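Local coordinates for protein dehydrogenase (PDB 3Q2I) that probably oxidises a UDP-linked N-acetylglucosaminuronic acid with NAD as cofactor, a step toward 2,3-diacetamido-2,3-dideoxy-D-mannuronic acid, at residues V102-P107 / K127-V132. Sequence-based numbering, arbitrary orientation.
Sequences VMTEKP and KHLFVV. With NAI (1,4-dihydronicotinamide adenine dinucleotide), chain B.
Leu129 runs alongside Val102 on one face of two parallel strands, its CD1 meeting Val102 CG1 at 3.6 Å. Further along this face, CG2 of Thr104 sits 3.8 Å from CG2 of Val131, and helix 88-97 packs on Val102, Thr104 and Leu129. At the end of the strand Val132 points toward 102-107: its CG2 fills the hollow between CG of Met103 (3.7 Å) and the Thr104 carbonyl, while its CG1 lies against the carboxylate of Glu105. The Phe130 ring, with CG beside its own backbone N (chi1 -60°), brings an edge near Val102 O. Four backbone hydrogen bonds pair the strands of this beta-alpha-beta unit, whose connection is helix 112-125, at the edge of the Rossmann sheet. Beyond the strand, Glu105 OE2 accepts a hydrogen bond from Lys106 N (3.1 Å). The nicotinamide N7N of NADH donates to Glu105 OE2 at 2.8 Å, nearly straight (170° at hydrogen), while OE1 is hydrogen-bonded to His28 and His304. Ribose O2D donates to Lys106 O at 2.7 Å, and Lys106 NZ bonds Asn190 O and the UDP-sugar. The apolar, hydrogen-bonded strand pair sets Glu105 and Lys106 at its end, consistent with orienting the nicotinamide next to the UDP-sugar.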
# COMPACT_ATOMS: atom_id res chain seq x y z
N VAL A 102 -38.82 2.99 18.36
CA VAL A 102 -38.44 4.11 17.50
C VAL A 102 -38.73 3.72 16.06
O VAL A 102 -38.48 2.58 15.62
CB VAL A 102 -36.93 4.40 17.67
CG1 VAL A 102 -36.46 5.39 16.54
CG2 VAL A 102 -36.63 4.96 19.03
N MET A 103 -39.26 4.66 15.27
CA MET A 103 -39.35 4.45 13.84
C MET A 103 -38.53 5.59 13.24
O MET A 103 -38.89 6.74 13.42
CB MET A 103 -40.79 4.65 13.31
CG MET A 103 -40.86 4.58 11.79
SD MET A 103 -42.43 5.23 11.12
CE MET A 103 -43.39 4.52 12.43
N THR A 104 -37.41 5.29 12.58
CA THR A 104 -36.59 6.39 12.06
C THR A 104 -36.80 6.47 10.55
O THR A 104 -36.90 5.45 9.86
CB THR A 104 -35.06 6.20 12.37
OG1 THR A 104 -34.36 7.32 11.77
CG2 THR A 104 -34.58 4.88 11.73
N GLU A 105 -36.92 7.69 10.03
CA GLU A 105 -36.82 7.88 8.60
C GLU A 105 -35.42 7.44 8.10
O GLU A 105 -34.51 7.30 8.90
CB GLU A 105 -37.12 9.31 8.20
CG GLU A 105 -38.59 9.49 7.76
CD GLU A 105 -38.95 8.76 6.50
OE1 GLU A 105 -40.17 8.68 6.15
OE2 GLU A 105 -38.09 8.16 5.82
N LYS A 106 -35.36 7.16 6.81
CA LYS A 106 -34.08 6.82 6.16
C LYS A 106 -33.33 8.10 5.89
O LYS A 106 -33.90 9.20 5.80
CB LYS A 106 -34.36 6.06 4.86
CG LYS A 106 -35.09 6.91 3.80
CD LYS A 106 -34.18 7.95 3.14
CE LYS A 106 -34.55 8.23 1.69
NZ LYS A 106 -33.71 9.33 1.03
N PRO A 107 -32.02 8.01 5.70
CA PRO A 107 -31.29 6.82 6.14
C PRO A 107 -31.19 6.85 7.66
O PRO A 107 -31.36 7.91 8.28
CB PRO A 107 -29.89 7.05 5.56
CG PRO A 107 -29.71 8.57 5.59
CD PRO A 107 -31.15 9.14 5.32
N LYS A 127 -36.45 -2.80 22.82
CA LYS A 127 -37.49 -2.08 22.10
C LYS A 127 -37.17 -2.14 20.62
O LYS A 127 -36.00 -2.31 20.25
CB LYS A 127 -37.53 -0.61 22.53
CG LYS A 127 -37.86 -0.41 24.01
CD LYS A 127 -39.34 -0.70 24.24
CE LYS A 127 -39.64 -0.77 25.72
NZ LYS A 127 -41.13 -0.68 25.80
N HIS A 128 -38.19 -2.03 19.80
CA HIS A 128 -38.03 -2.06 18.34
C HIS A 128 -37.37 -0.80 17.82
O HIS A 128 -37.57 0.29 18.36
CB HIS A 128 -39.38 -2.22 17.63
CG HIS A 128 -40.03 -3.54 17.87
ND1 HIS A 128 -39.64 -4.70 17.23
CD2 HIS A 128 -41.13 -3.86 18.61
CE1 HIS A 128 -40.44 -5.69 17.60
NE2 HIS A 128 -41.35 -5.20 18.42
N LEU A 129 -36.62 -0.97 16.75
CA LEU A 129 -36.16 0.15 15.92
C LEU A 129 -36.63 -0.22 14.50
O LEU A 129 -36.16 -1.18 13.88
CB LEU A 129 -34.63 0.26 16.04
CG LEU A 129 -34.00 1.25 15.04
CD1 LEU A 129 -34.52 2.66 15.23
CD2 LEU A 129 -32.49 1.21 15.26
N PHE A 130 -37.61 0.52 13.98
CA PHE A 130 -38.08 0.38 12.60
C PHE A 130 -37.37 1.43 11.75
O PHE A 130 -37.16 2.52 12.25
CB PHE A 130 -39.58 0.75 12.55
CG PHE A 130 -40.47 -0.11 13.42
CD1 PHE A 130 -41.03 -1.27 12.85
CD2 PHE A 130 -40.78 0.27 14.73
CE1 PHE A 130 -41.93 -2.09 13.61
CE2 PHE A 130 -41.69 -0.56 15.49
CZ PHE A 130 -42.20 -1.71 14.92
N VAL A 131 -37.00 1.07 10.52
CA VAL A 131 -36.38 2.03 9.59
C VAL A 131 -37.32 2.06 8.42
O VAL A 131 -37.70 1.02 7.86
CB VAL A 131 -34.97 1.55 9.16
CG1 VAL A 131 -34.38 2.58 8.16
CG2 VAL A 131 -34.07 1.36 10.38
N VAL A 132 -37.66 3.26 7.97
CA VAL A 132 -38.61 3.43 6.88
C VAL A 132 -38.00 3.17 5.54
O VAL A 132 -37.22 3.99 5.05
CB VAL A 132 -39.22 4.85 6.91
CG1 VAL A 132 -40.16 4.98 5.74
CG2 VAL A 132 -39.85 5.16 8.25
PA NAI B . -37.13 19.08 6.54
O1A NAI B . -36.00 20.01 6.59
O2A NAI B . -38.40 19.43 5.64
O5B NAI B . -37.72 18.72 7.96
C5B NAI B . -36.93 19.28 8.97
C4B NAI B . -37.72 19.26 10.27
O4B NAI B . -36.97 18.85 11.42
C3B NAI B . -37.87 20.78 10.33
O3B NAI B . -39.25 21.14 10.53
C2B NAI B . -36.86 21.23 11.40
O2B NAI B . -37.21 22.43 12.08
C1B NAI B . -36.95 19.99 12.32
N9A NAI B . -35.87 19.89 13.27
C8A NAI B . -34.53 20.08 13.02
N7A NAI B . -33.87 19.83 14.11
C5A NAI B . -34.71 19.37 15.10
C6A NAI B . -34.57 18.98 16.45
N6A NAI B . -33.35 18.93 17.08
N1A NAI B . -35.68 18.64 17.13
C2A NAI B . -36.86 18.69 16.55
N3A NAI B . -37.07 19.06 15.28
C4A NAI B . -36.00 19.43 14.55
O3 NAI B . -36.58 17.68 6.02
PN NAI B . -37.36 16.49 5.41
O1N NAI B . -37.28 16.49 3.91
O2N NAI B . -38.77 16.26 6.01
O5D NAI B . -36.42 15.18 5.63
C5D NAI B . -36.62 14.69 6.94
C4D NAI B . -36.02 13.29 7.10
O4D NAI B . -36.83 12.45 6.26
C3D NAI B . -34.59 13.12 6.52
O3D NAI B . -33.96 12.12 7.31
C2D NAI B . -34.84 12.55 5.12
O2D NAI B . -33.78 11.69 4.69
C1D NAI B . -36.12 11.69 5.30
N1N NAI B . -36.88 11.53 4.07
C2N NAI B . -37.26 10.32 3.70
C3N NAI B . -37.92 10.09 2.49
C7N NAI B . -38.37 8.73 2.10
O7N NAI B . -38.56 8.35 0.96
N7N NAI B . -38.61 7.80 3.07
C4N NAI B . -38.09 11.19 1.63
C5N NAI B . -37.77 12.45 2.12
C6N NAI B . -37.16 12.61 3.33